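Exported gluconolactonase (Xanthomonas campestris pv. campestris, PDB 3DR2) probably hydrolyses gluconolactone to gluconate, as a calcium-binding six-bladed beta-propeller enzyme of the SMP-30 family acting in secondary glucose metabolism. Local coordinates at residues 47-61 with 280-294. Sequence-based numbering, arbitrary orientation.
Sequences SEGPAWWEAQRTLVW and SNCTFDQAQQRLFIT. With CA (calcium ion), chain D.
Trp52 lays one face of its indole against the turn that starts at Asp285: Asp285 CB sits 4.0 Å from the centroid of the six-membered ring, 19° off the normal, a CH-pi contact. With CG anti to the backbone N (chi1 175°), the indole runs alongside the Asp285 side chain, whose carboxylate stands nearly upright to it, the planes 79° apart. The ring's rotation is fixed at its edge, where Trp52 NE1 gives an almost straight in-plane bond to Glu54 OE1 (2.9 Å); Gln286 crosses that carboxylate, its CG against the same oxygen. At the far rim Arg290 NH2 approaches Trp52 CH2 obliquely, while Arg290 holds Asp285 OD2 side-on through NE and NH2. Arg57 NH2 comes within 3.6 Å of Arg290 NH2, but both guanidinium groups also form salt bridges with Glu74, which probably offsets the like charges. Deeper in, Leu59 CG lies over one face of Phe292, 3.8 Å from the ring centroid, and Pro50 CD packs on Asn281 CB at 3.4 Å.

The inner end is polar. Ser280 OG donates to Ser47 O (2.7 Å), and Asn281 ND2 reaches the syn lone pair of Glu48 OE1 at 3.0 Å, nearly straight and in its amide plane. Gly49 N meets the same oxygen from the anti side, and Glu48 OE2 binds calcium at 2.5 Å, a site completed by waters, Asn134, Asn191 and Asp242. No direct backbone hydrogen bond joins the two segments, which belong to separate propeller sheets packed through side chains; water 2 bridges the seam, accepting from Trp52 N and donating to Phe284 O. Two N-H donors on OE1 should restrict the carboxylate's rotation, so Asn281 probably acts as a second-shell residue that presents Glu48 OE2 to the metal.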
loop_
_atom_site.group_PDB
_atom_site.type_symbol
_atom_site.label_atom_id
_atom_site.label_comp_id
_atom_site.label_asym_id
_atom_site.label_seq_id
_atom_site.Cartn_x
_atom_site.Cartn_y
_atom_site.Cartn_z
ATOM N N SER A 47 -0.869 5.067 -7.733
ATOM C CA SER A 47 -1.471 6.365 -8.023
ATOM C C SER A 47 -2.605 6.249 -9.026
ATOM O O SER A 47 -2.485 5.555 -10.040
ATOM C CB SER A 47 -0.406 7.322 -8.562
ATOM O OG SER A 47 0.590 7.561 -7.581
ATOM N N GLU A 48 -3.690 6.965 -8.747
ATOM C CA GLU A 48 -4.877 6.933 -9.597
ATOM C C GLU A 48 -5.746 8.177 -9.423
ATOM O O GLU A 48 -5.494 9.010 -8.556
ATOM C CB GLU A 48 -5.713 5.698 -9.240
ATOM C CG GLU A 48 -5.741 4.611 -10.306
ATOM C CD GLU A 48 -6.793 4.867 -11.353
ATOM O OE1 GLU A 48 -7.042 6.047 -11.680
ATOM O OE2 GLU A 48 -7.374 3.886 -11.863
ATOM N N GLY A 49 -6.763 8.278 -10.277
ATOM C CA GLY A 49 -7.736 9.358 -10.223
ATOM C C GLY A 49 -7.344 10.813 -10.031
ATOM O O GLY A 49 -7.836 11.470 -9.109
ATOM N N PRO A 50 -6.489 11.362 -10.902
ATOM C CA PRO A 50 -6.071 12.762 -10.784
ATOM C C PRO A 50 -7.199 13.715 -11.180
ATOM O O PRO A 50 -7.889 13.498 -12.176
ATOM C CB PRO A 50 -4.893 12.846 -11.743
ATOM C CG PRO A 50 -5.316 11.898 -12.850
ATOM C CD PRO A 50 -5.866 10.714 -12.072
ATOM N N ALA A 51 -7.375 14.774 -10.400
ATOM C CA ALA A 51 -8.410 15.758 -10.669
ATOM C C ALA A 51 -7.913 17.132 -10.245
ATOM O O ALA A 51 -7.432 17.313 -9.124
ATOM C CB ALA A 51 -9.678 15.405 -9.905
ATOM N N TRP A 52 -8.029 18.102 -11.144
ATOM C CA TRP A 52 -7.592 19.457 -10.842
ATOM C C TRP A 52 -8.663 20.172 -10.027
ATOM O O TRP A 52 -9.825 20.232 -10.427
ATOM C CB TRP A 52 -7.312 20.230 -12.132
ATOM C CG TRP A 52 -6.971 21.668 -11.879
ATOM C CD1 TRP A 52 -7.780 22.749 -12.078
ATOM C CD2 TRP A 52 -5.748 22.177 -11.330
ATOM N NE1 TRP A 52 -7.139 23.898 -11.687
ATOM C CE2 TRP A 52 -5.891 23.577 -11.224
ATOM C CE3 TRP A 52 -4.548 21.585 -10.917
ATOM C CZ2 TRP A 52 -4.874 24.401 -10.718
ATOM C CZ3 TRP A 52 -3.536 22.403 -10.413
ATOM C CH2 TRP A 52 -3.709 23.797 -10.320
ATOM N N TRP A 53 -8.250 20.712 -8.886
ATOM C CA TRP A 53 -9.136 21.411 -7.962
ATOM C C TRP A 53 -8.806 22.902 -8.011
ATOM O O TRP A 53 -7.938 23.378 -7.279
ATOM C CB TRP A 53 -8.900 20.854 -6.556
ATOM C CG TRP A 53 -9.928 21.214 -5.537
ATOM C CD1 TRP A 53 -11.145 21.797 -5.754
ATOM C CD2 TRP A 53 -9.849 20.959 -4.129
ATOM N NE1 TRP A 53 -11.829 21.916 -4.566
ATOM C CE2 TRP A 53 -11.056 21.408 -3.554
ATOM C CE3 TRP A 53 -8.872 20.392 -3.297
ATOM C CZ2 TRP A 53 -11.317 21.307 -2.183
ATOM C CZ3 TRP A 53 -9.132 20.292 -1.933
ATOM C CH2 TRP A 53 -10.345 20.748 -1.392
ATOM N N GLU A 54 -9.502 23.628 -8.880
ATOM C CA GLU A 54 -9.278 25.061 -9.060
ATOM C C GLU A 54 -9.336 25.881 -7.772
ATOM O O GLU A 54 -8.447 26.698 -7.507
ATOM C CB GLU A 54 -10.286 25.621 -10.067
ATOM C CG GLU A 54 -10.166 27.124 -10.313
ATOM C CD GLU A 54 -8.927 27.525 -11.104
ATOM O OE1 GLU A 54 -8.083 26.664 -11.424
ATOM O OE2 GLU A 54 -8.795 28.728 -11.410
ATOM N N ALA A 55 -10.377 25.668 -6.976
ATOM C CA ALA A 55 -10.545 26.408 -5.728
ATOM C C ALA A 55 -9.314 26.379 -4.816
ATOM O O ALA A 55 -9.064 27.328 -4.068
ATOM C CB ALA A 55 -11.757 25.878 -4.976
ATOM N N GLN A 56 -8.542 25.300 -4.879
ATOM C CA GLN A 56 -7.353 25.172 -4.043
ATOM C C GLN A 56 -6.066 25.087 -4.861
ATOM O O GLN A 56 -4.991 24.829 -4.307
ATOM C CB GLN A 56 -7.480 23.923 -3.159
ATOM C CG GLN A 56 -8.732 23.894 -2.287
ATOM C CD GLN A 56 -8.404 23.874 -0.807
ATOM O OE1 GLN A 56 -9.298 23.826 0.043
ATOM N NE2 GLN A 56 -7.117 23.905 -0.490
ATOM N N ARG A 57 -6.184 25.317 -6.168
ATOM C CA ARG A 57 -5.059 25.236 -7.102
ATOM C C ARG A 57 -4.187 24.048 -6.744
ATOM O O ARG A 57 -2.960 24.150 -6.632
ATOM C CB ARG A 57 -4.242 26.532 -7.100
ATOM C CG ARG A 57 -5.026 27.724 -7.653
ATOM C CD ARG A 57 -4.106 28.817 -8.196
ATOM N NE ARG A 57 -3.387 28.394 -9.400
ATOM C CZ ARG A 57 -3.912 28.333 -10.621
ATOM N NH1 ARG A 57 -5.178 28.675 -10.828
ATOM N NH2 ARG A 57 -3.168 27.919 -11.641
ATOM N N THR A 58 -4.853 22.910 -6.589
ATOM C CA THR A 58 -4.204 21.666 -6.204
ATOM C C THR A 58 -4.592 20.503 -7.113
ATOM O O THR A 58 -5.744 20.396 -7.528
ATOM C CB THR A 58 -4.614 21.292 -4.761
ATOM O OG1 THR A 58 -4.192 22.322 -3.857
ATOM C CG2 THR A 58 -4.004 19.957 -4.348
ATOM N N LEU A 59 -3.627 19.641 -7.426
ATOM C CA LEU A 59 -3.911 18.453 -8.229
ATOM C C LEU A 59 -4.179 17.355 -7.199
ATOM O O LEU A 59 -3.282 16.959 -6.451
ATOM C CB LEU A 59 -2.713 18.059 -9.102
ATOM C CG LEU A 59 -2.922 16.930 -10.127
ATOM C CD1 LEU A 59 -3.095 15.573 -9.439
ATOM C CD2 LEU A 59 -4.146 17.248 -10.987
ATOM N N VAL A 60 -5.418 16.886 -7.156
ATOM C CA VAL A 60 -5.843 15.845 -6.227
ATOM C C VAL A 60 -5.751 14.467 -6.885
ATOM O O VAL A 60 -6.186 14.300 -8.015
ATOM C CB VAL A 60 -7.316 16.070 -5.820
ATOM C CG1 VAL A 60 -7.776 14.957 -4.897
ATOM C CG2 VAL A 60 -7.480 17.437 -5.160
ATOM N N TRP A 61 -5.183 13.481 -6.202
ATOM C CA TRP A 61 -5.134 12.145 -6.782
ATOM C C TRP A 61 -5.061 11.117 -5.664
ATOM O O TRP A 61 -4.788 11.467 -4.518
ATOM C CB TRP A 61 -3.974 12.020 -7.782
ATOM C CG TRP A 61 -2.649 11.596 -7.250
ATOM C CD1 TRP A 61 -2.095 10.358 -7.351
ATOM C CD2 TRP A 61 -1.673 12.422 -6.602
ATOM N NE1 TRP A 61 -0.829 10.357 -6.815
ATOM C CE2 TRP A 61 -0.545 11.613 -6.346
ATOM C CE3 TRP A 61 -1.640 13.769 -6.216
ATOM C CZ2 TRP A 61 0.607 12.103 -5.719
ATOM C CZ3 TRP A 61 -0.496 14.257 -5.592
ATOM C CH2 TRP A 61 0.612 13.424 -5.350
ATOM N N SER A 280 -1.739 5.034 -15.279
ATOM C CA SER A 280 -3.094 4.634 -14.901
ATOM C C SER A 280 -4.190 5.640 -15.228
ATOM O O SER A 280 -5.352 5.266 -15.383
ATOM C CB SER A 280 -3.147 4.349 -13.400
ATOM O OG SER A 280 -2.962 5.556 -12.661
ATOM N N ASN A 281 -3.836 6.917 -15.333
ATOM C CA ASN A 281 -4.848 7.934 -15.585
ATOM C C ASN A 281 -4.162 9.257 -15.918
ATOM O O ASN A 281 -2.942 9.379 -15.813
ATOM C CB ASN A 281 -5.700 8.112 -14.319
ATOM C CG ASN A 281 -7.144 8.458 -14.616
ATOM O OD1 ASN A 281 -7.430 9.294 -15.463
ATOM N ND2 ASN A 281 -8.069 7.817 -13.899
ATOM N N CYS A 282 -4.947 10.239 -16.339
ATOM C CA CYS A 282 -4.400 11.555 -16.638
ATOM C C CYS A 282 -5.505 12.592 -16.672
ATOM O O CYS A 282 -6.685 12.254 -16.802
ATOM C CB CYS A 282 -3.616 11.552 -17.961
ATOM S SG CYS A 282 -4.552 11.145 -19.470
ATOM N N THR A 283 -5.122 13.856 -16.534
ATOM C CA THR A 283 -6.087 14.948 -16.543
ATOM C C THR A 283 -5.318 16.247 -16.769
ATOM O O THR A 283 -4.095 16.283 -16.629
ATOM C CB THR A 283 -6.856 15.022 -15.189
ATOM O OG1 THR A 283 -8.069 15.770 -15.356
ATOM C CG2 THR A 283 -6.000 15.698 -14.112
ATOM N N PHE A 284 -6.032 17.301 -17.140
ATOM C CA PHE A 284 -5.406 18.600 -17.358
ATOM C C PHE A 284 -5.790 19.534 -16.233
ATOM O O PHE A 284 -6.732 19.265 -15.479
ATOM C CB PHE A 284 -5.892 19.246 -18.655
ATOM C CG PHE A 284 -5.202 18.747 -19.881
ATOM C CD1 PHE A 284 -5.751 17.721 -20.635
ATOM C CD2 PHE A 284 -4.002 19.315 -20.289
ATOM C CE1 PHE A 284 -5.110 17.266 -21.786
ATOM C CE2 PHE A 284 -3.353 18.868 -21.437
ATOM C CZ PHE A 284 -3.911 17.843 -22.186
ATOM N N ASP A 285 -5.057 20.635 -16.119
ATOM C CA ASP A 285 -5.396 21.633 -15.126
ATOM C C ASP A 285 -6.485 22.467 -15.804
ATOM O O ASP A 285 -6.854 22.207 -16.953
ATOM C CB ASP A 285 -4.172 22.493 -14.770
ATOM C CG ASP A 285 -3.590 23.217 -15.965
ATOM O OD1 ASP A 285 -3.793 22.766 -17.112
ATOM O OD2 ASP A 285 -2.908 24.234 -15.751
ATOM N N GLN A 286 -7.006 23.447 -15.082
ATOM C CA GLN A 286 -8.048 24.333 -15.577
ATOM C C GLN A 286 -7.780 24.885 -16.981
ATOM O O GLN A 286 -8.611 24.759 -17.884
ATOM C CB GLN A 286 -8.202 25.491 -14.594
ATOM C CG GLN A 286 -9.519 25.533 -13.871
ATOM C CD GLN A 286 -10.602 26.121 -14.733
ATOM O OE1 GLN A 286 -10.876 25.625 -15.825
ATOM N NE2 GLN A 286 -11.224 27.190 -14.255
ATOM N N ALA A 287 -6.615 25.496 -17.154
ATOM C CA ALA A 287 -6.241 26.100 -18.430
ATOM C C ALA A 287 -5.835 25.097 -19.506
ATOM O O ALA A 287 -5.677 25.462 -20.675
ATOM C CB ALA A 287 -5.107 27.103 -18.205
ATOM N N GLN A 288 -5.686 23.836 -19.113
ATOM C CA GLN A 288 -5.259 22.776 -20.022
ATOM C C GLN A 288 -3.874 23.121 -20.574
ATOM O O GLN A 288 -3.587 22.935 -21.755
ATOM C CB GLN A 288 -6.274 22.571 -21.162
ATOM C CG GLN A 288 -7.706 22.378 -20.660
ATOM C CD GLN A 288 -8.616 21.619 -21.620
ATOM O OE1 GLN A 288 -8.421 21.628 -22.837
ATOM N NE2 GLN A 288 -9.637 20.974 -21.066
ATOM N N GLN A 289 -3.023 23.632 -19.690
ATOM C CA GLN A 289 -1.653 23.993 -20.038
ATOM C C GLN A 289 -0.680 23.040 -19.365
ATOM O O GLN A 289 0.524 23.110 -19.586
ATOM C CB GLN A 289 -1.339 25.427 -19.604
ATOM C CG GLN A 289 -1.948 26.494 -20.508
ATOM C CD GLN A 289 -1.312 26.538 -21.886
ATOM O OE1 GLN A 289 -1.873 27.113 -22.817
ATOM N NE2 GLN A 289 -0.133 25.944 -22.021
ATOM N N ARG A 290 -1.209 22.155 -18.525
ATOM C CA ARG A 290 -0.381 21.172 -17.837
ATOM C C ARG A 290 -1.126 19.847 -17.808
ATOM O O ARG A 290 -2.281 19.793 -17.396
ATOM C CB ARG A 290 -0.075 21.621 -16.403
ATOM C CG ARG A 290 0.855 22.822 -16.295
ATOM C CD ARG A 290 0.963 23.307 -14.852
ATOM N NE ARG A 290 -0.313 23.831 -14.371
ATOM C CZ ARG A 290 -0.521 24.318 -13.151
ATOM N NH1 ARG A 290 0.461 24.353 -12.258
ATOM N NH2 ARG A 290 -1.716 24.794 -12.829
ATOM N N LEU A 291 -0.464 18.795 -18.273
ATOM C CA LEU A 291 -1.056 17.462 -18.286
ATOM C C LEU A 291 -0.483 16.669 -17.121
ATOM O O LEU A 291 0.730 16.483 -17.033
ATOM C CB LEU A 291 -0.722 16.735 -19.590
ATOM C CG LEU A 291 -1.148 15.265 -19.650
ATOM C CD1 LEU A 291 -2.661 15.171 -19.838
ATOM C CD2 LEU A 291 -0.419 14.573 -20.795
ATOM N N PHE A 292 -1.357 16.207 -16.231
ATOM C CA PHE A 292 -0.939 15.414 -15.081
ATOM C C PHE A 292 -1.207 13.938 -15.392
ATOM O O PHE A 292 -2.271 13.584 -15.913
ATOM C CB PHE A 292 -1.721 15.841 -13.837
ATOM C CG PHE A 292 -1.452 17.258 -13.410
ATOM C CD1 PHE A 292 -0.439 17.540 -12.502
ATOM C CD2 PHE A 292 -2.201 18.310 -13.927
ATOM C CE1 PHE A 292 -0.172 18.855 -12.111
ATOM C CE2 PHE A 292 -1.943 19.629 -13.544
ATOM C CZ PHE A 292 -0.926 19.897 -12.633
ATOM N N ILE A 293 -0.240 13.084 -15.067
ATOM C CA ILE A 293 -0.354 11.650 -15.331
ATOM C C ILE A 293 -0.009 10.835 -14.087
ATOM O O ILE A 293 0.998 11.094 -13.434
ATOM C CB ILE A 293 0.614 11.229 -16.453
ATOM C CG1 ILE A 293 0.461 12.155 -17.661
ATOM C CG2 ILE A 293 0.349 9.779 -16.855
ATOM C CD1 ILE A 293 1.506 11.919 -18.730
ATOM N N THR A 294 -0.850 9.855 -13.757
ATOM C CA THR A 294 -0.598 8.999 -12.598
ATOM C C THR A 294 -0.136 7.625 -13.066
ATOM O O THR A 294 -0.506 7.176 -14.151
ATOM C CB THR A 294 -1.862 8.808 -11.735
ATOM O OG1 THR A 294 -2.965 8.438 -12.575
ATOM C CG2 THR A 294 -2.195 10.089 -10.981
HETATM CA CA CA D . -9.322 3.397 -13.423
HETATM O O HOH W 1 -9.262 11.314 -13.514
HETATM O O HOH W 2 -8.699 17.786 -13.930
HETATM O O HOH W 3 -10.113 5.057 -14.959
HETATM O O HOH W 4 -8.453 1.570 -11.882
HETATM O O HOH W 5 -9.891 5.078 -11.795
HETATM O O HOH W 6 -7.584 5.064 -13.881
#